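Peptide/nickel transport system substrate-binding protein (PDB 5KZT) binds peptides as an OppA-type solute-binding protein and probably hands them to a membrane transporter for uptake into Listeria monocytogenes. Local coordinates at residues 72-82 with 143-153. Residues are numbered along the deposited sequence; the frame is centred on the assembly and turned at random.
Sequences DKTVYTIKLRE and DYTLEVTLSKP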
loop_
_atom_site.group_PDB
_atom_site.type_symbol
_atom_site.label_atom_id
_atom_site.label_comp_id
_atom_site.label_asym_id
_atom_site.label_seq_id
_atom_site.Cartn_x
_atom_site.Cartn_y
_atom_site.Cartn_z
ATOM N N ASP A 72 3.390 15.779 27.791
ATOM C CA ASP A 72 2.948 14.379 27.641
ATOM C C ASP A 72 2.889 13.878 26.172
ATOM O O ASP A 72 2.509 12.729 25.934
ATOM C CB ASP A 72 1.616 14.133 28.382
ATOM C CG ASP A 72 0.377 14.736 27.670
ATOM O OD1 ASP A 72 0.460 15.277 26.534
ATOM O OD2 ASP A 72 -0.720 14.646 28.270
ATOM N N LYS A 73 3.230 14.738 25.208
ATOM C CA LYS A 73 3.342 14.358 23.777
ATOM C C LYS A 73 2.024 13.920 23.134
ATOM O O LYS A 73 2.002 13.075 22.236
ATOM C CB LYS A 73 4.455 13.317 23.593
ATOM C CG LYS A 73 5.822 13.891 23.999
ATOM C CD LYS A 73 6.673 12.943 24.836
ATOM C CE LYS A 73 7.693 12.179 24.011
ATOM N NZ LYS A 73 7.032 11.286 23.020
ATOM N N THR A 74 0.936 14.540 23.576
ATOM C CA THR A 74 -0.381 14.295 22.992
ATOM C C THR A 74 -1.029 15.483 22.341
ATOM O O THR A 74 -2.013 15.298 21.644
ATOM C CB THR A 74 -1.371 13.722 24.025
ATOM O OG1 THR A 74 -1.726 14.719 25.000
ATOM C CG2 THR A 74 -0.751 12.494 24.706
ATOM N N VAL A 75 -0.524 16.698 22.554
ATOM C CA VAL A 75 -1.139 17.868 21.968
ATOM C C VAL A 75 -0.095 18.588 21.123
ATOM O O VAL A 75 0.967 18.999 21.635
ATOM C CB VAL A 75 -1.773 18.795 23.023
ATOM C CG1 VAL A 75 -2.403 20.006 22.361
ATOM C CG2 VAL A 75 -2.840 18.047 23.806
ATOM N N TYR A 76 -0.416 18.709 19.829
ATOM C CA TYR A 76 0.457 19.298 18.828
ATOM C C TYR A 76 -0.171 20.593 18.315
ATOM O O TYR A 76 -1.274 20.581 17.760
ATOM C CB TYR A 76 0.659 18.310 17.663
ATOM C CG TYR A 76 1.586 17.127 17.960
ATOM C CD1 TYR A 76 1.257 16.172 18.916
ATOM C CD2 TYR A 76 2.777 16.953 17.260
ATOM C CE1 TYR A 76 2.092 15.097 19.179
ATOM C CE2 TYR A 76 3.619 15.880 17.523
ATOM C CZ TYR A 76 3.263 14.960 18.488
ATOM O OH TYR A 76 4.068 13.890 18.772
ATOM N N THR A 77 0.530 21.706 18.492
ATOM C CA THR A 77 0.085 23.020 17.989
ATOM C C THR A 77 0.944 23.376 16.765
ATOM O O THR A 77 2.156 23.555 16.884
ATOM C CB THR A 77 0.202 24.093 19.081
ATOM O OG1 THR A 77 -0.500 23.652 20.261
ATOM C CG2 THR A 77 -0.396 25.418 18.615
ATOM N N ILE A 78 0.307 23.464 15.605
ATOM C CA ILE A 78 0.993 23.457 14.307
ATOM C C ILE A 78 0.643 24.701 13.514
ATOM O O ILE A 78 -0.524 24.944 13.257
ATOM C CB ILE A 78 0.596 22.228 13.478
ATOM C CG1 ILE A 78 0.944 20.935 14.242
ATOM C CG2 ILE A 78 1.305 22.228 12.129
ATOM C CD1 ILE A 78 0.345 19.672 13.664
ATOM N N LYS A 79 1.651 25.480 13.140
ATOM C CA LYS A 79 1.468 26.658 12.312
ATOM C C LYS A 79 1.577 26.209 10.867
ATOM O O LYS A 79 2.441 25.413 10.535
ATOM C CB LYS A 79 2.511 27.732 12.636
ATOM C CG LYS A 79 2.360 28.253 14.053
ATOM C CD LYS A 79 3.423 29.260 14.417
ATOM C CE LYS A 79 3.252 30.561 13.662
ATOM N NZ LYS A 79 3.479 31.690 14.599
ATOM N N LEU A 80 0.688 26.723 10.026
ATOM C CA LEU A 80 0.623 26.341 8.618
ATOM C C LEU A 80 1.277 27.389 7.729
ATOM O O LEU A 80 1.314 28.560 8.076
ATOM C CB LEU A 80 -0.828 26.166 8.199
ATOM C CG LEU A 80 -1.628 25.140 8.988
ATOM C CD1 LEU A 80 -3.065 25.118 8.494
ATOM C CD2 LEU A 80 -0.975 23.771 8.861
ATOM N N ARG A 81 1.770 26.957 6.566
ATOM C CA ARG A 81 2.325 27.887 5.585
ATOM C C ARG A 81 1.262 28.898 5.150
ATOM O O ARG A 81 0.161 28.523 4.775
ATOM C CB ARG A 81 2.849 27.134 4.355
ATOM C CG ARG A 81 4.093 26.300 4.614
ATOM C CD ARG A 81 4.850 26.062 3.324
ATOM N NE ARG A 81 5.529 27.283 2.911
ATOM C CZ ARG A 81 6.780 27.618 3.238
ATOM N NH1 ARG A 81 7.548 26.814 3.985
ATOM N NH2 ARG A 81 7.286 28.764 2.776
ATOM N N GLU A 82 1.592 30.172 5.185
ATOM C CA GLU A 82 0.669 31.206 4.731
ATOM C C GLU A 82 0.779 31.505 3.246
ATOM O O GLU A 82 0.004 32.315 2.729
ATOM C CB GLU A 82 0.849 32.458 5.577
ATOM C CG GLU A 82 0.603 32.090 7.039
ATOM C CD GLU A 82 0.577 33.237 8.004
ATOM O OE1 GLU A 82 0.565 32.920 9.215
ATOM O OE2 GLU A 82 0.537 34.415 7.575
ATOM N N ASP A 143 -7.141 30.478 10.946
ATOM C CA ASP A 143 -7.027 29.963 9.581
ATOM C C ASP A 143 -5.661 29.346 9.242
ATOM O O ASP A 143 -5.580 28.526 8.315
ATOM C CB ASP A 143 -7.461 31.031 8.557
ATOM C CG ASP A 143 -8.971 31.293 8.605
ATOM O OD1 ASP A 143 -9.712 30.457 9.162
ATOM O OD2 ASP A 143 -9.430 32.341 8.107
ATOM N N TYR A 144 -4.605 29.683 9.991
ATOM C CA TYR A 144 -3.274 29.107 9.747
ATOM C C TYR A 144 -2.648 28.400 10.961
ATOM O O TYR A 144 -1.435 28.251 11.026
ATOM C CB TYR A 144 -2.357 30.199 9.171
ATOM C CG TYR A 144 -2.907 30.682 7.848
ATOM C CD1 TYR A 144 -2.633 29.985 6.662
ATOM C CD2 TYR A 144 -3.773 31.787 7.785
ATOM C CE1 TYR A 144 -3.178 30.390 5.450
ATOM C CE2 TYR A 144 -4.325 32.200 6.574
ATOM C CZ TYR A 144 -4.028 31.501 5.416
ATOM O OH TYR A 144 -4.574 31.916 4.221
ATOM N N THR A 145 -3.477 27.948 11.905
ATOM C CA THR A 145 -3.003 27.217 13.088
ATOM C C THR A 145 -3.934 26.050 13.419
ATOM O O THR A 145 -5.155 26.239 13.532
ATOM C CB THR A 145 -2.911 28.141 14.320
ATOM O OG1 THR A 145 -2.092 29.264 13.993
ATOM C CG2 THR A 145 -2.318 27.399 15.562
ATOM N N LEU A 146 -3.343 24.859 13.565
ATOM C CA LEU A 146 -4.055 23.665 14.035
ATOM C C LEU A 146 -3.624 23.293 15.439
ATOM O O LEU A 146 -2.446 23.463 15.822
ATOM C CB LEU A 146 -3.769 22.460 13.142
ATOM C CG LEU A 146 -4.309 22.476 11.725
ATOM C CD1 LEU A 146 -3.647 21.375 10.927
ATOM C CD2 LEU A 146 -5.828 22.344 11.707
ATOM N N GLU A 147 -4.586 22.776 16.207
ATOM C CA GLU A 147 -4.285 22.032 17.398
ATOM C C GLU A 147 -4.774 20.604 17.174
ATOM O O GLU A 147 -5.978 20.387 17.014
ATOM C CB GLU A 147 -4.955 22.617 18.626
ATOM C CG GLU A 147 -4.429 21.993 19.913
ATOM C CD GLU A 147 -5.276 22.317 21.122
ATOM O OE1 GLU A 147 -6.402 21.745 21.260
ATOM O OE2 GLU A 147 -4.814 23.130 21.952
ATOM N N VAL A 148 -3.830 19.658 17.165
ATOM C CA VAL A 148 -4.130 18.218 17.017
ATOM C C VAL A 148 -3.908 17.545 18.360
ATOM O O VAL A 148 -2.841 17.685 18.968
ATOM C CB VAL A 148 -3.223 17.573 15.945
ATOM C CG1 VAL A 148 -3.405 16.052 15.893
ATOM C CG2 VAL A 148 -3.483 18.204 14.575
ATOM N N THR A 149 -4.914 16.814 18.821
ATOM C CA THR A 149 -4.829 16.089 20.079
ATOM C C THR A 149 -4.840 14.600 19.742
ATOM O O THR A 149 -5.750 14.106 19.051
ATOM C CB THR A 149 -5.990 16.468 21.040
ATOM O OG1 THR A 149 -5.969 17.874 21.300
ATOM C CG2 THR A 149 -5.845 15.759 22.381
ATOM N N LEU A 150 -3.818 13.886 20.203
ATOM C CA LEU A 150 -3.699 12.458 19.933
ATOM C C LEU A 150 -4.468 11.685 20.978
ATOM O O LEU A 150 -4.734 12.185 22.061
ATOM C CB LEU A 150 -2.241 12.009 19.961
ATOM C CG LEU A 150 -1.300 12.798 19.065
ATOM C CD1 LEU A 150 0.074 12.158 19.113
ATOM C CD2 LEU A 150 -1.836 12.866 17.649
ATOM N N SER A 151 -4.768 10.434 20.670
ATOM C CA SER A 151 -5.400 9.547 21.640
ATOM C C SER A 151 -4.385 9.080 22.680
ATOM O O SER A 151 -4.740 8.805 23.818
ATOM C CB SER A 151 -6.024 8.357 20.918
ATOM O OG SER A 151 -5.038 7.637 20.220
ATOM N N LYS A 152 -3.124 8.995 22.269
ATOM C CA LYS A 152 -2.016 8.638 23.145
ATOM C C LYS A 152 -0.734 9.011 22.420
ATOM O O LYS A 152 -0.786 9.251 21.208
ATOM C CB LYS A 152 -2.027 7.141 23.450
ATOM C CG LYS A 152 -1.908 6.207 22.253
ATOM C CD LYS A 152 -1.944 4.754 22.767
ATOM C CE LYS A 152 -1.388 3.774 21.755
ATOM N NZ LYS A 152 -2.167 3.858 20.488
ATOM N N PRO A 153 0.411 9.053 23.141
ATOM C CA PRO A 153 1.663 9.322 22.424
ATOM C C PRO A 153 1.843 8.336 21.261
ATOM O O PRO A 153 1.585 7.146 21.425
ATOM C CB PRO A 153 2.738 9.120 23.497
ATOM C CG PRO A 153 2.052 9.413 24.793
ATOM C CD PRO A 153 0.626 8.938 24.601
HETATM O O HOH W 1 -2.555 24.576 21.229
#
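Tyr76 and Val148 face each other as a hydrogen-bonded pair in an antiparallel ladder, Tyr76 N giving to Val148 O at 2.8 Å and Val148 N returning a bond to Tyr76 O. Six such backbone bonds run from Thr74–Leu150 to Leu80–Tyr144.

On the buried face, side chains meet on the diagonal rather than squarely across the ladder, each methyl end leaning past its direct partner toward the next residue. Leu150 pushes CD1 against the Tyr76 ring, 3.6 Å from CE1; Ile78 CD1 fits against Val148 CG2; Leu80 CD2 meets Leu146 CD1 at 4.1 Å. The opposite face is more polar. Val75 splits its methyls there: CG1, anti to the backbone N (chi1 180°), rests on Glu147 CG at 3.7 Å, while CG2 lies beside Thr149. A water joins Thr77 OG1 to Glu147 OE2, to which it donates.

Beyond the strands, side chains flank each end of the ladder. Glu82 lays CG over one face of the Tyr144 ring, a CH-pi contact 4.2 Å from the centroid. At the other end, Thr74 CG2 packs on Pro153 CD at 3.8 Å, while Asp72 OD1 accepts from Thr74 N, closing an Asx turn, and also from Thr74 OG1.

The pair forms the centre of a four-stranded antiparallel sheet, between strands 68-69 and 138-140; helix 94-105 packs beneath Leu80, Leu146 and Val148 through Ala94, Tyr97 and Trp101.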